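Local coordinates for high affinity transport system protein p37 (Mycoplasma hyorhinis, PDB 3EKI) that binds thiamine diphosphate as the extracytoplasmic lipoprotein of a high-affinity transport system, which probably imports this ligand, at residues W190-H195 with W314-S319; N198-Q203 with G376-Y381. All blocks are in the same frame, centred on the assembly; numbering follows the deposited sequence.

In the fold
Both contacts are surface contacts between loops, set about 13 Å apart between centres, and their segments alternate along the chain. Residues 190-195 and 198-203 belong to one long loop between helix 170-184 and strand 206-207. Contact 1 ties the first of them to the loop before strand 331-337, and contact 2 brings the second against the turn before strand 383-386. Y202 joins the two, its OH 2.9 Å from N317 N, a probable hydrogen bond. Contact 1 is polar and bridged by two waters, with a histidine-carboxylate pair, and meets thiamine diphosphate through W314; contact 2 has a single hydrogen bond across it and touches the ligand from both segments.

Contact 1: residues W190-H195 with W314-S319. With TPP (thiamine diphosphate), chain B.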
loop_
_atom_site.group_PDB
_atom_site.type_symbol
_atom_site.label_atom_id
_atom_site.label_comp_id
_atom_site.label_asym_id
_atom_site.label_seq_id
_atom_site.Cartn_x
_atom_site.Cartn_y
_atom_site.Cartn_z
ATOM N N TRP A 190 15.509 -18.138 -0.596
ATOM C CA TRP A 190 16.000 -16.967 -1.303
ATOM C C TRP A 190 17.233 -16.391 -0.589
ATOM O O TRP A 190 17.277 -16.506 0.622
ATOM C CB TRP A 190 14.969 -15.849 -1.345
ATOM C CG TRP A 190 13.759 -16.098 -2.179
ATOM C CD1 TRP A 190 13.387 -17.243 -2.814
ATOM C CD2 TRP A 190 12.742 -15.126 -2.464
ATOM N NE1 TRP A 190 12.205 -17.027 -3.468
ATOM C CE2 TRP A 190 11.782 -15.737 -3.272
ATOM C CE3 TRP A 190 12.551 -13.779 -2.105
ATOM C CZ2 TRP A 190 10.642 -15.085 -3.740
ATOM C CZ3 TRP A 190 11.423 -13.137 -2.576
ATOM C CH2 TRP A 190 10.482 -13.784 -3.386
ATOM N N THR A 191 18.131 -15.817 -1.383
ATOM C CA THR A 191 19.279 -15.176 -0.744
ATOM C C THR A 191 19.281 -13.700 -1.138
ATOM O O THR A 191 18.686 -13.283 -2.114
ATOM C CB THR A 191 20.629 -15.822 -1.100
ATOM O OG1 THR A 191 20.970 -15.517 -2.445
ATOM C CG2 THR A 191 20.554 -17.355 -0.999
ATOM N N ASP A 192 19.992 -12.937 -0.302
ATOM C CA ASP A 192 20.116 -11.524 -0.602
ATOM C C ASP A 192 20.683 -11.333 -1.990
ATOM O O ASP A 192 20.275 -10.458 -2.744
ATOM C CB ASP A 192 21.031 -10.841 0.413
ATOM C CG ASP A 192 20.431 -10.788 1.796
ATOM O OD1 ASP A 192 19.267 -11.213 1.921
ATOM O OD2 ASP A 192 21.140 -10.333 2.725
ATOM N N GLU A 193 21.628 -12.200 -2.336
ATOM C CA GLU A 193 22.346 -12.102 -3.600
ATOM C C GLU A 193 21.543 -12.528 -4.830
ATOM O O GLU A 193 21.670 -11.915 -5.891
ATOM C CB GLU A 193 23.650 -12.903 -3.532
ATOM C CG GLU A 193 24.745 -12.238 -2.715
ATOM C CD GLU A 193 25.943 -11.845 -3.556
ATOM O OE1 GLU A 193 26.263 -12.578 -4.516
ATOM O OE2 GLU A 193 26.563 -10.802 -3.259
ATOM N N ASN A 194 20.731 -13.575 -4.708
ATOM C CA ASN A 194 20.069 -14.112 -5.882
ATOM C C ASN A 194 18.651 -13.575 -6.042
ATOM O O ASN A 194 18.091 -13.758 -7.108
ATOM C CB ASN A 194 20.062 -15.645 -5.864
ATOM C CG ASN A 194 19.230 -16.329 -4.821
ATOM O OD1 ASN A 194 18.308 -15.791 -4.211
ATOM N ND2 ASN A 194 19.553 -17.600 -4.559
ATOM N N HIS A 195 18.104 -12.907 -5.032
ATOM C CA HIS A 195 16.899 -12.101 -5.242
ATOM C C HIS A 195 17.160 -10.600 -5.098
ATOM O O HIS A 195 16.234 -9.771 -5.013
ATOM C CB HIS A 195 15.777 -12.593 -4.317
ATOM C CG HIS A 195 15.131 -13.841 -4.867
ATOM N ND1 HIS A 195 15.768 -15.068 -4.856
ATOM C CD2 HIS A 195 13.931 -14.043 -5.448
ATOM C CE1 HIS A 195 14.968 -15.960 -5.405
ATOM N NE2 HIS A 195 13.833 -15.383 -5.771
ATOM N N TRP A 314 9.082 -6.966 0.199
ATOM C CA TRP A 314 9.766 -6.031 1.076
ATOM C C TRP A 314 9.963 -6.567 2.474
ATOM O O TRP A 314 10.149 -5.803 3.438
ATOM C CB TRP A 314 8.988 -4.721 1.114
ATOM C CG TRP A 314 7.576 -4.721 1.574
ATOM C CD1 TRP A 314 7.127 -4.718 2.860
ATOM C CD2 TRP A 314 6.410 -4.720 0.735
ATOM N NE1 TRP A 314 5.751 -4.719 2.869
ATOM C CE2 TRP A 314 5.292 -4.720 1.585
ATOM C CE3 TRP A 314 6.218 -4.719 -0.647
ATOM C CZ2 TRP A 314 3.980 -4.718 1.108
ATOM C CZ3 TRP A 314 4.913 -4.718 -1.110
ATOM C CH2 TRP A 314 3.834 -4.718 -0.252
ATOM N N THR A 315 9.919 -7.890 2.615
ATOM C CA THR A 315 10.004 -8.580 3.886
ATOM C C THR A 315 11.246 -9.471 3.809
ATOM O O THR A 315 11.266 -10.431 3.053
ATOM C CB THR A 315 8.766 -9.434 4.199
ATOM O OG1 THR A 315 7.586 -8.595 4.224
ATOM C CG2 THR A 315 8.879 -10.097 5.562
ATOM N N HIS A 316 12.282 -9.131 4.556
ATOM C CA HIS A 316 13.524 -9.890 4.460
ATOM C C HIS A 316 13.322 -11.262 5.053
ATOM O O HIS A 316 12.778 -11.430 6.145
ATOM C CB HIS A 316 14.580 -9.101 5.229
ATOM C CG HIS A 316 15.961 -9.619 4.977
ATOM N ND1 HIS A 316 16.891 -9.740 5.994
ATOM C CD2 HIS A 316 16.569 -10.032 3.852
ATOM C CE1 HIS A 316 18.010 -10.216 5.491
ATOM N NE2 HIS A 316 17.853 -10.406 4.190
ATOM N N ASN A 317 13.749 -12.319 4.358
ATOM C CA ASN A 317 13.390 -13.633 4.892
ATOM C C ASN A 317 14.241 -13.997 6.098
ATOM O O ASN A 317 13.895 -14.939 6.812
ATOM C CB ASN A 317 13.473 -14.668 3.777
ATOM C CG ASN A 317 14.856 -14.931 3.243
ATOM O OD1 ASN A 317 15.846 -14.329 3.636
ATOM N ND2 ASN A 317 14.927 -15.865 2.310
ATOM N N LYS A 318 15.323 -13.256 6.341
ATOM C CA LYS A 318 16.161 -13.503 7.499
ATOM C C LYS A 318 15.622 -12.803 8.750
ATOM O O LYS A 318 16.227 -12.975 9.813
ATOM C CB LYS A 318 17.597 -13.021 7.267
ATOM C CG LYS A 318 18.354 -13.549 6.074
ATOM C CD LYS A 318 18.351 -15.058 5.955
ATOM C CE LYS A 318 18.225 -15.514 4.512
ATOM N NZ LYS A 318 17.461 -16.788 4.393
ATOM N N SER A 319 14.543 -12.039 8.638
ATOM C CA SER A 319 14.020 -11.350 9.817
ATOM C C SER A 319 13.783 -12.284 10.988
ATOM O O SER A 319 13.324 -13.419 10.887
ATOM C CB SER A 319 12.708 -10.628 9.479
ATOM O OG SER A 319 11.922 -10.547 10.662
HETATM N "N1'" TPP B . 7.315 -1.275 -0.771
HETATM C "C2'" TPP B . 8.181 -0.945 0.219
HETATM C CM2 TPP B . 9.668 -0.803 -0.121
HETATM N "N3'" TPP B . 7.742 -0.734 1.473
HETATM C "C4'" TPP B . 6.405 -0.760 1.723
HETATM N "N4'" TPP B . 5.987 -0.462 2.956
HETATM C "C5'" TPP B . 5.499 -1.156 0.729
HETATM C "C6'" TPP B . 6.014 -1.417 -0.535
HETATM C "C7'" TPP B . 3.983 -1.308 0.927
HETATM N N3 TPP B . 3.177 -0.097 0.693
HETATM C C2 TPP B . 3.593 1.151 0.902
HETATM S S1 TPP B . 2.322 2.269 0.463
HETATM C C5 TPP B . 1.236 0.970 0.032
HETATM C C4 TPP B . 1.862 -0.222 0.343
HETATM C CM4 TPP B . 1.288 -1.583 -0.109
HETATM C C6 TPP B . -0.217 1.170 -0.413
HETATM C C7 TPP B . -1.103 1.517 0.786
HETATM O O7 TPP B . -1.124 0.395 1.694
HETATM P PA TPP B . -1.464 0.485 3.244
HETATM O O1A TPP B . -1.064 -0.791 3.885
HETATM O O2A TPP B . -0.847 1.715 3.846
HETATM O O3A TPP B . -3.011 0.764 3.376
HETATM P PB TPP B . -4.182 -0.334 3.417
HETATM O O1B TPP B . -4.214 -1.098 2.128
HETATM O O2B TPP B . -5.489 0.530 3.626
HETATM O O3B TPP B . -4.018 -1.246 4.707
HETATM O O HOH W 1 18.322 -18.331 2.121
HETATM O O HOH W 2 17.365 -13.003 1.566
#
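Two direct hydrogen bonds join D192 and W190 to H316 and N317. H316 NE2 donates to D192 OD1 at 2.8 Å; the oxygen lies in the ring plane and is met on its syn side, with carboxylate and ring planes 39° apart. H316 CG is anti to the backbone N (chi1 -168°), which carries the imidazole across to the carboxylate, and W197 stacks on that ring. N317 ND2 gives W190 O a nearly straight bond of 3.0 Å; W190 O lies close to the amide plane of N317, whereas ND2 stands above the carbonyl plane of W190. N317 ND2 also bonds to Y187 O.

Within 190-195, N194 OD1 accepts from T191 N and H195 ND1 on opposite faces of its amide plane, while T191 OG1 takes N194 N in an ST motif. The imidazole thus held lies over the W190 indole, with H195 CD2 3.3 Å above its plane, and W190 NE1 bonds to T185 O.

At the other end, W314 lays its indole on the aminopyrimidine of thiamine diphosphate, W314 CE3 3.3 Å from C6' of the ligand.

Two waters add bridges. One donates to W190 O and accepts from K318 NZ; the other donates to D192 OD1 (2.6 Å) and to N317 OD1 (2.9 Å). With a ring N-H and a water both donating to D192 OD1, the carboxylate would probably favour a protonated H316.

Contact 2: residues N198-Q203 with G376-Y381; sequences NGNVYQ and GPLLGY. With TPP (thiamine diphosphate), chain B.
The aminopyrimidine end of the thiamine diphosphate pocket is where N200 and P377 meet. N200 ND2 donates to P377 O at 2.9 Å, a bent bond (143°) that reaches the carbonyl oxygen from above its plane. With CG anti to the backbone N (chi1 -170°), the amide of N200 extends across to 376-381, and L378 CD2 lies alongside it, 4.1 Å from N200 OD1.

The outer end of the same amide meets the ligand: N200 OD1 stands 3.2 Å from the methyl carbon CM2, and V201 CG1 packs on that methyl too, so a carboxamide and a valine branch both border the pyrimidine substituent. Behind them N198 OD1 accepts from N200 N and V201 N on opposite faces of its plane, an Asx turn with N200 N, extended to an Asx motif by V201 N, that shapes the backbone bearing both pocket residues. The protein belongs to the periplasmic binding protein clan, whose members hold their ligand between two lobes.

On the other segment G376 O is gripped twice, by L379 N and Y381 N, closing a tight turn whose later part, L379 and G380, borders the ligand. G380, with no side chain, lets its CA come to 3.6 Å from N1' of the ligand. L379 O approaches thiazolium C2 at 3.0 Å, where the carbonyl would probably be attracted to the positive ring. Y381 CE1 lies 4.0 Å from S1 of the thiazolium, and Y381 OH bonds to D344.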
loop_
_atom_site.group_PDB
_atom_site.type_symbol
_atom_site.label_atom_id
_atom_site.label_comp_id
_atom_site.label_asym_id
_atom_site.label_seq_id
_atom_site.Cartn_x
_atom_site.Cartn_y
_atom_site.Cartn_z
ATOM N N ASN A 198 18.150 -5.184 -1.401
ATOM C CA ASN A 198 18.959 -3.954 -1.345
ATOM C C ASN A 198 18.790 -3.249 -0.001
ATOM O O ASN A 198 19.087 -2.058 0.091
ATOM C CB ASN A 198 18.567 -3.019 -2.470
ATOM C CG ASN A 198 17.147 -2.486 -2.337
ATOM O OD1 ASN A 198 16.413 -2.822 -1.403
ATOM N ND2 ASN A 198 16.764 -1.655 -3.303
ATOM N N GLY A 199 18.304 -3.994 0.978
ATOM C CA GLY A 199 17.990 -3.521 2.310
ATOM C C GLY A 199 16.542 -3.057 2.440
ATOM O O GLY A 199 16.049 -2.946 3.568
ATOM N N ASN A 200 15.933 -2.797 1.300
ATOM C CA ASN A 200 14.572 -2.322 1.143
ATOM C C ASN A 200 13.599 -3.364 0.583
ATOM O O ASN A 200 12.593 -3.705 1.211
ATOM C CB ASN A 200 14.607 -1.103 0.213
ATOM C CG ASN A 200 13.276 -0.384 0.181
ATOM O OD1 ASN A 200 12.589 -0.327 1.204
ATOM N ND2 ASN A 200 12.928 0.157 -0.971
ATOM N N VAL A 201 13.893 -3.854 -0.613
ATOM C CA VAL A 201 13.132 -4.836 -1.350
ATOM C C VAL A 201 14.055 -5.876 -2.007
ATOM O O VAL A 201 15.247 -5.651 -2.209
ATOM C CB VAL A 201 12.307 -4.239 -2.507
ATOM C CG1 VAL A 201 11.364 -3.152 -1.997
ATOM C CG2 VAL A 201 13.210 -3.707 -3.587
ATOM N N TYR A 202 13.422 -6.996 -2.342
ATOM C CA TYR A 202 14.024 -7.945 -3.275
ATOM C C TYR A 202 13.795 -7.470 -4.690
ATOM O O TYR A 202 12.736 -7.614 -5.310
ATOM C CB TYR A 202 13.399 -9.316 -3.045
ATOM C CG TYR A 202 13.740 -10.024 -1.784
ATOM C CD1 TYR A 202 15.039 -10.534 -1.640
ATOM C CD2 TYR A 202 12.860 -10.228 -0.728
ATOM C CE1 TYR A 202 15.400 -11.193 -0.498
ATOM C CE2 TYR A 202 13.213 -10.894 0.428
ATOM C CZ TYR A 202 14.511 -11.381 0.536
ATOM O OH TYR A 202 14.868 -12.051 1.669
ATOM N N GLN A 203 14.814 -6.817 -5.279
ATOM C CA GLN A 203 14.626 -6.165 -6.564
ATOM C C GLN A 203 14.277 -7.122 -7.684
ATOM O O GLN A 203 13.675 -6.690 -8.662
ATOM C CB GLN A 203 15.881 -5.368 -6.951
ATOM C CG GLN A 203 16.297 -4.366 -5.877
ATOM C CD GLN A 203 17.594 -3.683 -6.321
ATOM O OE1 GLN A 203 17.587 -2.621 -6.938
ATOM N NE2 GLN A 203 18.717 -4.315 -5.997
ATOM N N GLY A 376 11.035 8.519 -0.779
ATOM C CA GLY A 376 9.945 7.793 -1.412
ATOM C C GLY A 376 10.199 6.316 -1.625
ATOM O O GLY A 376 9.324 5.514 -1.274
ATOM N N PRO A 377 11.322 5.960 -2.223
ATOM C CA PRO A 377 11.520 4.524 -2.550
ATOM C C PRO A 377 11.556 3.655 -1.309
ATOM O O PRO A 377 11.276 2.443 -1.407
ATOM C CB PRO A 377 12.838 4.511 -3.316
ATOM C CG PRO A 377 12.944 5.907 -3.851
ATOM C CD PRO A 377 12.469 6.746 -2.700
ATOM N N LEU A 378 11.807 4.189 -0.123
ATOM C CA LEU A 378 11.781 3.400 1.106
ATOM C C LEU A 378 10.369 2.985 1.515
ATOM O O LEU A 378 10.151 2.071 2.307
ATOM C CB LEU A 378 12.458 4.146 2.265
ATOM C CG LEU A 378 13.954 4.387 2.072
ATOM C CD1 LEU A 378 14.511 5.196 3.227
ATOM C CD2 LEU A 378 14.703 3.064 1.951
ATOM N N LEU A 379 9.398 3.677 0.946
ATOM C CA LEU A 379 7.994 3.447 1.177
ATOM C C LEU A 379 7.322 2.795 -0.020
ATOM O O LEU A 379 6.117 2.522 -0.010
ATOM C CB LEU A 379 7.290 4.784 1.494
ATOM C CG LEU A 379 7.375 5.278 2.936
ATOM C CD1 LEU A 379 8.801 5.571 3.360
ATOM C CD2 LEU A 379 6.511 6.522 3.091
ATOM N N GLY A 380 8.060 2.559 -1.100
ATOM C CA GLY A 380 7.448 2.024 -2.297
ATOM C C GLY A 380 7.097 3.077 -3.324
ATOM O O GLY A 380 6.480 2.812 -4.349
ATOM N N TYR A 381 7.465 4.348 -3.073
ATOM C CA TYR A 381 7.119 5.414 -4.003
ATOM C C TYR A 381 8.279 5.622 -4.976
ATOM O O TYR A 381 9.261 6.278 -4.628
ATOM C CB TYR A 381 6.791 6.730 -3.300
ATOM C CG TYR A 381 5.840 6.661 -2.150
ATOM C CD1 TYR A 381 4.815 5.715 -2.088
ATOM C CD2 TYR A 381 5.931 7.542 -1.068
ATOM C CE1 TYR A 381 3.939 5.655 -1.022
ATOM C CE2 TYR A 381 5.049 7.464 -0.012
ATOM C CZ TYR A 381 4.048 6.524 0.028
ATOM O OH TYR A 381 3.203 6.505 1.118
HETATM N "N1'" TPP B . 7.315 -1.275 -0.771
HETATM C "C2'" TPP B . 8.181 -0.945 0.219
HETATM C CM2 TPP B . 9.668 -0.803 -0.121
HETATM N "N3'" TPP B . 7.742 -0.734 1.473
HETATM C "C4'" TPP B . 6.405 -0.760 1.723
HETATM N "N4'" TPP B . 5.987 -0.462 2.956
HETATM C "C5'" TPP B . 5.499 -1.156 0.729
HETATM C "C6'" TPP B . 6.014 -1.417 -0.535
HETATM C "C7'" TPP B . 3.983 -1.308 0.927
HETATM N N3 TPP B . 3.177 -0.097 0.693
HETATM C C2 TPP B . 3.593 1.151 0.902
HETATM S S1 TPP B . 2.322 2.269 0.463
HETATM C C5 TPP B . 1.236 0.970 0.032
HETATM C C4 TPP B . 1.862 -0.222 0.343
HETATM C CM4 TPP B . 1.288 -1.583 -0.109
HETATM C C6 TPP B . -0.217 1.170 -0.413
HETATM C C7 TPP B . -1.103 1.517 0.786
HETATM O O7 TPP B . -1.124 0.395 1.694
HETATM P PA TPP B . -1.464 0.485 3.244
HETATM O O1A TPP B . -1.064 -0.791 3.885
HETATM O O2A TPP B . -0.847 1.715 3.846
HETATM O O3A TPP B . -3.011 0.764 3.376
HETATM P PB TPP B . -4.182 -0.334 3.417
HETATM O O1B TPP B . -4.214 -1.098 2.128
HETATM O O2B TPP B . -5.489 0.530 3.626
HETATM O O3B TPP B . -4.018 -1.246 4.707
#